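Local coordinates for amidohydrolase 3 domain-containing protein (Pyrococcus furiosus, PDB 3ICJ) that probably hydrolyses carbon-nitrogen bonds other than peptide bonds, as a zinc-binding member of the amidohydrolase family whose substrate is not known, at residues K38-G43 against E84-K89; T44-F49 against G90-P95. One frame throughout, in Å; residues are numbered along the deposited sequence.

Contact 1 (K38-G43 against E84-K89); sequences KALING and EIIDLK
L40 and I86 project from the same face as neighbours on adjacent strands, L40 CD2 touching I86 CB at 3.6 Å, where edge strand 84-87 pairs in parallel with 38-41 in a small mixed four-stranded sheet. On the opposite face I41 CD1 reaches I85 CG2 at 3.7 Å. With chi1 at 60°, I41 CG1 is flanked by its own N and C, and CD1 is carried across toward I85. Apolar residues suit A39, L40 and I41, which are buried: helix 71-81 packs on A39 and I85, and Y494 on L40, while I85 and I86, on the edge strand, are more exposed. Between the faces the backbones alternate as parallel strands do, A39 N donating to E84 O and A39 O accepting from I86 N at 2.7 Å, followed by the I41 N to I86 O and L88 N to I41 O bonds. At the N-terminal end of the pair K38 and E84 form a long salt bridge, NZ to OE1 3.7 Å, fitting for flexible charged chains near solvent. Beyond the strands G43, without a side chain, lets its CA pass 3.8 Å from L88 CD1. D87 closes an Asx turn, its OD1 taking K89 N on the anti lone pair. The syn lone pair of the same oxygen receives N42 ND2 at 3.0 Å, with D87 OD1 nearly in the amide plane of N42 and the amide and carboxylate planes 80° apart.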
ATOM      1  N   LYS A  38      12.477 -15.037 -24.960  1.00 39.38           N
ATOM      2  CA  LYS A  38      13.094 -16.034 -24.076  1.00 40.21           C
ATOM      3  C   LYS A  38      12.184 -17.216 -23.737  1.00 39.11           C
ATOM      4  O   LYS A  38      10.974 -17.065 -23.548  1.00 42.81           O
ATOM      5  CB  LYS A  38      13.713 -15.416 -22.805  1.00 41.65           C
ATOM      6  CG  LYS A  38      12.819 -14.489 -21.997  1.00 50.12           C
ATOM      7  CD  LYS A  38      13.615 -13.732 -20.924  1.00 60.13           C
ATOM      8  CE  LYS A  38      14.609 -12.753 -21.550  1.00 68.14           C
ATOM      9  NZ  LYS A  38      15.539 -12.171 -20.549  1.00 71.37           N
ATOM     10  N   ALA A  39      12.787 -18.398 -23.696  1.00 39.87           N
ATOM     11  CA  ALA A  39      12.125 -19.585 -23.215  1.00 41.64           C
ATOM     12  C   ALA A  39      12.779 -20.010 -21.897  1.00 38.66           C
ATOM     13  O   ALA A  39      13.990 -20.205 -21.831  1.00 42.16           O
ATOM     14  CB  ALA A  39      12.188 -20.710 -24.261  1.00 43.34           C
ATOM     15  N   LEU A  40      11.972 -20.100 -20.846  1.00 39.27           N
ATOM     16  CA  LEU A  40      12.397 -20.670 -19.561  1.00 37.18           C
ATOM     17  C   LEU A  40      11.981 -22.135 -19.591  1.00 38.70           C
ATOM     18  O   LEU A  40      10.792 -22.441 -19.704  1.00 40.39           O
ATOM     19  CB  LEU A  40      11.713 -19.948 -18.389  1.00 39.47           C
ATOM     20  CG  LEU A  40      11.568 -18.429 -18.445  1.00 38.18           C
ATOM     21  CD1 LEU A  40      10.702 -17.961 -17.287  1.00 44.77           C
ATOM     22  CD2 LEU A  40      12.922 -17.753 -18.390  1.00 44.77           C
ATOM     23  N   ILE A  41      12.956 -23.041 -19.518  1.00 33.00           N
ATOM     24  CA  ILE A  41      12.709 -24.487 -19.691  1.00 37.12           C
ATOM     25  C   ILE A  41      13.247 -25.306 -18.510  1.00 36.84           C
ATOM     26  O   ILE A  41      13.917 -24.748 -17.636  1.00 39.20           O
ATOM     27  CB  ILE A  41      13.294 -25.013 -21.038  1.00 35.26           C
ATOM     28  CG1 ILE A  41      14.807 -24.796 -21.123  1.00 32.66           C
ATOM     29  CG2 ILE A  41      12.604 -24.339 -22.249  1.00 36.13           C
ATOM     30  CD1 ILE A  41      15.463 -25.764 -22.041  1.00 34.79           C
ATOM     31  N   ASN A  42      12.943 -26.609 -18.477  1.00 36.81           N
ATOM     32  CA  ASN A  42      13.507 -27.549 -17.479  1.00 37.92           C
ATOM     33  C   ASN A  42      13.304 -27.098 -16.002  1.00 41.21           C
ATOM     34  O   ASN A  42      14.203 -27.183 -15.158  1.00 38.06           O
ATOM     35  CB  ASN A  42      14.983 -27.874 -17.826  1.00 37.91           C
ATOM     36  CG  ASN A  42      15.558 -29.030 -17.016  1.00 41.08           C
ATOM     37  OD1 ASN A  42      14.860 -29.995 -16.697  1.00 43.37           O
ATOM     38  ND2 ASN A  42      16.853 -28.940 -16.692  1.00 38.69           N
ATOM     39  N   GLY A  43      12.105 -26.597 -15.711  1.00 35.72           N
ATOM     40  CA  GLY A  43      11.735 -26.235 -14.339  1.00 40.82           C
ATOM     41  C   GLY A  43      10.240 -26.357 -14.127  1.00 42.22           C
ATOM     42  O   GLY A  43       9.538 -26.921 -14.966  1.00 41.50           O
ATOM     43  N   GLU A  84      16.439 -16.624 -26.731  1.00 43.91           N
ATOM     44  CA  GLU A  84      17.348 -17.037 -25.672  1.00 46.01           C
ATOM     45  C   GLU A  84      16.756 -18.224 -24.891  1.00 40.83           C
ATOM     46  O   GLU A  84      15.558 -18.265 -24.610  1.00 44.73           O
ATOM     47  CB  GLU A  84      17.609 -15.842 -24.738  1.00 46.84           C
ATOM     48  CG  GLU A  84      18.849 -15.974 -23.855  1.00 62.30           C
ATOM     49  CD  GLU A  84      18.757 -15.178 -22.548  1.00 69.81           C
ATOM     50  OE1 GLU A  84      17.846 -14.329 -22.399  1.00 68.58           O
ATOM     51  OE2 GLU A  84      19.609 -15.408 -21.665  1.00 71.23           O
ATOM     52  N   ILE A  85      17.595 -19.196 -24.556  1.00 41.92           N
ATOM     53  CA  ILE A  85      17.176 -20.347 -23.746  1.00 42.42           C
ATOM     54  C   ILE A  85      17.626 -20.113 -22.306  1.00 41.75           C
ATOM     55  O   ILE A  85      18.820 -19.934 -22.064  1.00 39.05           O
ATOM     56  CB  ILE A  85      17.822 -21.687 -24.251  1.00 47.37           C
ATOM     57  CG1 ILE A  85      17.728 -21.850 -25.779  1.00 48.00           C
ATOM     58  CG2 ILE A  85      17.230 -22.899 -23.523  1.00 43.88           C
ATOM     59  CD1 ILE A  85      16.326 -21.957 -26.312  1.00 49.76           C
ATOM     60  N   ILE A  86      16.685 -20.094 -21.359  1.00 35.38           N
ATOM     61  CA  ILE A  86      17.028 -20.034 -19.929  1.00 37.45           C
ATOM     62  C   ILE A  86      16.690 -21.373 -19.283  1.00 40.19           C
ATOM     63  O   ILE A  86      15.507 -21.738 -19.161  1.00 37.66           O
ATOM     64  CB  ILE A  86      16.286 -18.889 -19.166  1.00 42.00           C
ATOM     65  CG1 ILE A  86      16.489 -17.520 -19.845  1.00 41.91           C
ATOM     66  CG2 ILE A  86      16.679 -18.874 -17.672  1.00 40.06           C
ATOM     67  CD1 ILE A  86      17.673 -16.724 -19.344  1.00 53.48           C
ATOM     68  N   ASP A  87      17.724 -22.113 -18.883  1.00 35.89           N
ATOM     69  CA  ASP A  87      17.545 -23.426 -18.269  1.00 37.05           C
ATOM     70  C   ASP A  87      17.358 -23.243 -16.764  1.00 36.33           C
ATOM     71  O   ASP A  87      18.288 -22.869 -16.061  1.00 31.25           O
ATOM     72  CB  ASP A  87      18.744 -24.334 -18.585  1.00 43.21           C
ATOM     73  CG  ASP A  87      18.450 -25.814 -18.358  1.00 49.28           C
ATOM     74  OD1 ASP A  87      17.827 -26.168 -17.333  1.00 46.28           O
ATOM     75  OD2 ASP A  87      18.875 -26.630 -19.209  1.00 55.99           O
ATOM     76  N   LEU A  88      16.140 -23.501 -16.277  1.00 36.34           N
ATOM     77  CA  LEU A  88      15.810 -23.300 -14.856  1.00 37.29           C
ATOM     78  C   LEU A  88      16.510 -24.277 -13.906  1.00 41.43           C
ATOM     79  O   LEU A  88      16.662 -23.981 -12.721  1.00 42.28           O
ATOM     80  CB  LEU A  88      14.290 -23.336 -14.638  1.00 40.53           C
ATOM     81  CG  LEU A  88      13.530 -22.233 -15.380  1.00 32.09           C
ATOM     82  CD1 LEU A  88      12.052 -22.594 -15.459  1.00 31.33           C
ATOM     83  CD2 LEU A  88      13.747 -20.873 -14.740  1.00 34.10           C
ATOM     84  N   LYS A  89      16.915 -25.423 -14.437  1.00 37.74           N
ATOM     85  CA  LYS A  89      17.583 -26.458 -13.670  1.00 41.14           C
ATOM     86  C   LYS A  89      16.762 -26.852 -12.464  1.00 35.90           C
ATOM     87  O   LYS A  89      17.265 -26.893 -11.359  1.00 35.35           O
ATOM     88  CB  LYS A  89      18.980 -26.006 -13.246  1.00 39.55           C
ATOM     89  CG  LYS A  89      19.905 -25.683 -14.397  1.00 50.37           C
ATOM     90  CD  LYS A  89      21.364 -25.799 -13.995  1.00 48.99           C
ATOM     91  CE  LYS A  89      22.247 -24.972 -14.885  1.00 58.81           C
ATOM     92  NZ  LYS A  89      22.638 -25.723 -16.100  1.00 63.38           N
TER

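Contact 2 (T44-F49 against G90-P95)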
ATOM      1  N   THR A  44       9.756 -25.844 -12.996  1.00 40.15           N
ATOM      2  CA  THR A  44       8.332 -25.897 -12.672  1.00 38.10           C
ATOM      3  C   THR A  44       7.779 -24.484 -12.650  1.00 40.75           C
ATOM      4  O   THR A  44       8.188 -23.673 -11.825  1.00 39.05           O
ATOM      5  CB  THR A  44       8.065 -26.547 -11.306  1.00 35.18           C
ATOM      6  OG1 THR A  44       8.597 -27.872 -11.279  1.00 40.71           O
ATOM      7  CG2 THR A  44       6.563 -26.608 -11.015  1.00 39.64           C
ATOM      8  N   ILE A  45       6.844 -24.205 -13.553  1.00 39.55           N
ATOM      9  CA  ILE A  45       6.266 -22.863 -13.678  1.00 38.52           C
ATOM     10  C   ILE A  45       4.789 -22.873 -13.272  1.00 34.45           C
ATOM     11  O   ILE A  45       3.973 -23.553 -13.894  1.00 34.14           O
ATOM     12  CB  ILE A  45       6.461 -22.309 -15.110  1.00 38.25           C
ATOM     13  CG1 ILE A  45       7.955 -22.309 -15.459  1.00 41.80           C
ATOM     14  CG2 ILE A  45       5.904 -20.865 -15.218  1.00 39.53           C
ATOM     15  CD1 ILE A  45       8.304 -22.893 -16.793  1.00 43.88           C
ATOM     16  N   TYR A  46       4.462 -22.152 -12.200  1.00 36.78           N
ATOM     17  CA  TYR A  46       3.056 -21.924 -11.853  1.00 37.12           C
ATOM     18  C   TYR A  46       2.487 -20.820 -12.734  1.00 36.28           C
ATOM     19  O   TYR A  46       2.984 -19.704 -12.741  1.00 37.85           O
ATOM     20  CB  TYR A  46       2.871 -21.559 -10.369  1.00 35.10           C
ATOM     21  CG  TYR A  46       3.175 -22.699  -9.428  1.00 37.06           C
ATOM     22  CD1 TYR A  46       2.199 -23.649  -9.107  1.00 38.19           C
ATOM     23  CD2 TYR A  46       4.439 -22.835  -8.872  1.00 33.06           C
ATOM     24  CE1 TYR A  46       2.486 -24.704  -8.244  1.00 36.92           C
ATOM     25  CE2 TYR A  46       4.741 -23.868  -8.009  1.00 36.16           C
ATOM     26  CZ  TYR A  46       3.762 -24.808  -7.709  1.00 42.73           C
ATOM     27  OH  TYR A  46       4.060 -25.833  -6.864  1.00 35.51           O
ATOM     28  N   THR A  47       1.455 -21.151 -13.496  1.00 39.51           N
ATOM     29  CA  THR A  47       0.793 -20.149 -14.308  1.00 40.10           C
ATOM     30  C   THR A  47      -0.420 -19.577 -13.583  1.00 42.14           C
ATOM     31  O   THR A  47      -0.919 -18.532 -13.966  1.00 39.55           O
ATOM     32  CB  THR A  47       0.342 -20.717 -15.646  1.00 40.36           C
ATOM     33  OG1 THR A  47      -0.546 -21.814 -15.409  1.00 37.27           O
ATOM     34  CG2 THR A  47       1.569 -21.179 -16.480  1.00 36.39           C
ATOM     35  N   SER A  48      -0.878 -20.268 -12.539  1.00 36.75           N
ATOM     36  CA  SER A  48      -2.103 -19.925 -11.832  1.00 38.23           C
ATOM     37  C   SER A  48      -2.142 -20.626 -10.474  1.00 37.14           C
ATOM     38  O   SER A  48      -1.569 -21.710 -10.327  1.00 37.48           O
ATOM     39  CB  SER A  48      -3.332 -20.340 -12.655  1.00 33.87           C
ATOM     40  OG  SER A  48      -4.515 -19.964 -11.983  1.00 44.79           O
ATOM     41  N   PHE A  49      -2.793 -19.995  -9.483  1.00 39.59           N
ATOM     42  CA  PHE A  49      -3.009 -20.612  -8.154  1.00 36.66           C
ATOM     43  C   PHE A  49      -4.497 -20.833  -7.866  1.00 35.86           C
ATOM     44  O   PHE A  49      -4.859 -21.379  -6.824  1.00 36.06           O
ATOM     45  CB  PHE A  49      -2.355 -19.800  -7.012  1.00 35.83           C
ATOM     46  CG  PHE A  49      -0.845 -19.787  -7.050  1.00 36.49           C
ATOM     47  CD1 PHE A  49      -0.108 -20.927  -6.709  1.00 34.52           C
ATOM     48  CD2 PHE A  49      -0.159 -18.641  -7.433  1.00 39.69           C
ATOM     49  CE1 PHE A  49       1.307 -20.917  -6.757  1.00 38.86           C
ATOM     50  CE2 PHE A  49       1.251 -18.625  -7.477  1.00 40.62           C
ATOM     51  CZ  PHE A  49       1.976 -19.763  -7.137  1.00 31.71           C
ATOM     52  N   GLY A  90      15.488 -27.132 -12.692  1.00 35.94           N
ATOM     53  CA  GLY A  90      14.603 -27.612 -11.636  1.00 31.41           C
ATOM     54  C   GLY A  90      14.030 -26.537 -10.726  1.00 33.97           C
ATOM     55  O   GLY A  90      13.274 -26.854  -9.810  1.00 37.33           O
ATOM     56  N   LYS A  91      14.381 -25.273 -10.971  1.00 37.64           N
ATOM     57  CA  LYS A  91      13.887 -24.157 -10.163  1.00 37.84           C
ATOM     58  C   LYS A  91      12.413 -23.880 -10.428  1.00 38.40           C
ATOM     59  O   LYS A  91      11.834 -24.369 -11.407  1.00 36.93           O
ATOM     60  CB  LYS A  91      14.707 -22.883 -10.393  1.00 36.68           C
ATOM     61  CG  LYS A  91      16.037 -22.864  -9.645  1.00 35.56           C
ATOM     62  CD  LYS A  91      16.759 -21.540  -9.886  1.00 44.31           C
ATOM     63  CE  LYS A  91      18.256 -21.675  -9.702  1.00 52.47           C
ATOM     64  NZ  LYS A  91      18.859 -22.491 -10.798  1.00 59.99           N
ATOM     65  N   PHE A  92      11.815 -23.086  -9.552  1.00 35.58           N
ATOM     66  CA  PHE A  92      10.389 -22.766  -9.644  1.00 38.79           C
ATOM     67  C   PHE A  92      10.139 -21.338 -10.139  1.00 36.50           C
ATOM     68  O   PHE A  92      10.879 -20.421  -9.801  1.00 42.11           O
ATOM     69  CB  PHE A  92       9.697 -23.011  -8.299  1.00 36.72           C
ATOM     70  CG  PHE A  92       9.764 -24.454  -7.837  1.00 43.08           C
ATOM     71  CD1 PHE A  92       8.708 -25.327  -8.093  1.00 46.31           C
ATOM     72  CD2 PHE A  92      10.883 -24.940  -7.167  1.00 41.45           C
ATOM     73  CE1 PHE A  92       8.777 -26.672  -7.694  1.00 35.73           C
ATOM     74  CE2 PHE A  92      10.953 -26.273  -6.755  1.00 49.53           C
ATOM     75  CZ  PHE A  92       9.895 -27.136  -7.019  1.00 46.13           C
ATOM     76  N   VAL A  93       9.117 -21.172 -10.974  1.00 36.49           N
ATOM     77  CA  VAL A  93       8.685 -19.846 -11.420  1.00 38.29           C
ATOM     78  C   VAL A  93       7.237 -19.619 -10.934  1.00 33.57           C
ATOM     79  O   VAL A  93       6.462 -20.568 -10.831  1.00 34.63           O
ATOM     80  CB  VAL A  93       8.797 -19.701 -12.959  1.00 36.97           C
ATOM     81  CG1 VAL A  93       8.339 -18.333 -13.438  1.00 32.80           C
ATOM     82  CG2 VAL A  93      10.239 -19.951 -13.443  1.00 37.57           C
ATOM     83  N   MET A  94       6.887 -18.371 -10.628  1.00 33.98           N
ATOM     84  CA  MET A  94       5.482 -18.006 -10.314  1.00 29.97           C
ATOM     85  C   MET A  94       5.191 -16.563 -10.769  1.00 35.73           C
ATOM     86  O   MET A  94       6.137 -15.775 -10.941  1.00 34.81           O
ATOM     87  CB  MET A  94       5.200 -18.203  -8.795  1.00 33.44           C
ATOM     88  CG  MET A  94       5.882 -17.191  -7.815  1.00 33.43           C
ATOM     89  SD  MET A  94       5.280 -17.273  -6.080  1.00 28.99           S
ATOM     90  CE  MET A  94       3.868 -16.162  -6.181  1.00 36.58           C
ATOM     91  N   PRO A  95       3.895 -16.197 -10.956  1.00 30.55           N
ATOM     92  CA  PRO A  95       3.587 -14.795 -11.245  1.00 34.29           C
ATOM     93  C   PRO A  95       4.133 -13.918 -10.121  1.00 36.12           C
ATOM     94  O   PRO A  95       4.097 -14.325  -8.937  1.00 31.09           O
ATOM     95  CB  PRO A  95       2.046 -14.764 -11.253  1.00 33.67           C
ATOM     96  CG  PRO A  95       1.646 -16.189 -11.548  1.00 36.85           C
ATOM     97  CD  PRO A  95       2.665 -17.010 -10.818  1.00 34.04           C
TER
HETATM   98  O   HOH W   1      11.104 -28.177 -10.781  1.00 38.13           O
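T44 lies alongside the F92 ring, its CB 3.5 Å from F92 CD1 and its methyl CG2 3.8 Å from the same ring carbon. The chi1 of -58° puts OG1 beside the backbone N and turns CG2 the other way, so that one threonine offers a methyl to the ring and a hydroxyl to water. That water, 2.6 Å from T44 OG1, donates to G90 O and ties the side chain to the turn before the second strand, where glycine readily takes the positive phi. On the other face of the sheet I45 and V93 project together, I45 CG1 3.7 Å from V93 CB, two beta-branched residues suited to a buried strand pair. The pairing is parallel: T44 N donates to K91 O, V93 N to T44 O, and Y46 N to V93 O from 35° above the carbonyl plane. Strand 92-102, which leads to H101 and H103, the HxH pair on one zinc ion characteristic of amidohydrolases, thus neighbours 44-49 in a mixed sheet with 52-55 and 494-497. Beyond V93, F49 joins the aromatic cluster in which F92 CD1 meets Y46 CE2: F49 CE1 sits 3.6 Å above the Y46 ring, offset toward its rim, while the Y46 hydroxyl hydrogen-bonds to D500 OD2. M94 brings CE to 3.8 Å from F49 CE2, with SD 5.4 Å from the ring centroid in an oblique Met-aromatic contact; helix 463-477 packs on both. P95, lacking an N-H, brings CD to 3.3 Å from Y46 O, a buried oxygen without a hydrogen-bonding partner.

The centres of contact 1 and contact 2 lie 12 Å apart, and the chain alternates between them: 38-43 runs directly into 44-49, and 84-89 into 90-95; between 49 and 84 the chain forms three strands and helix 71-81. One pair of parallel chains thus passes from the four-stranded sheet, made of 64-69, 57-61, 37-41 and 84-87, into a second that includes 44-49 and 92-102. At the junction N42 O and G90 N, 2.8 Å apart, probably hydrogen-bond, and L88 CD1 packs on V93 CG2 at 3.8 Å. Both contacts are away from the zinc site, and strand 92-102 joins this peripheral beta region to the metal-bearing part of the protein.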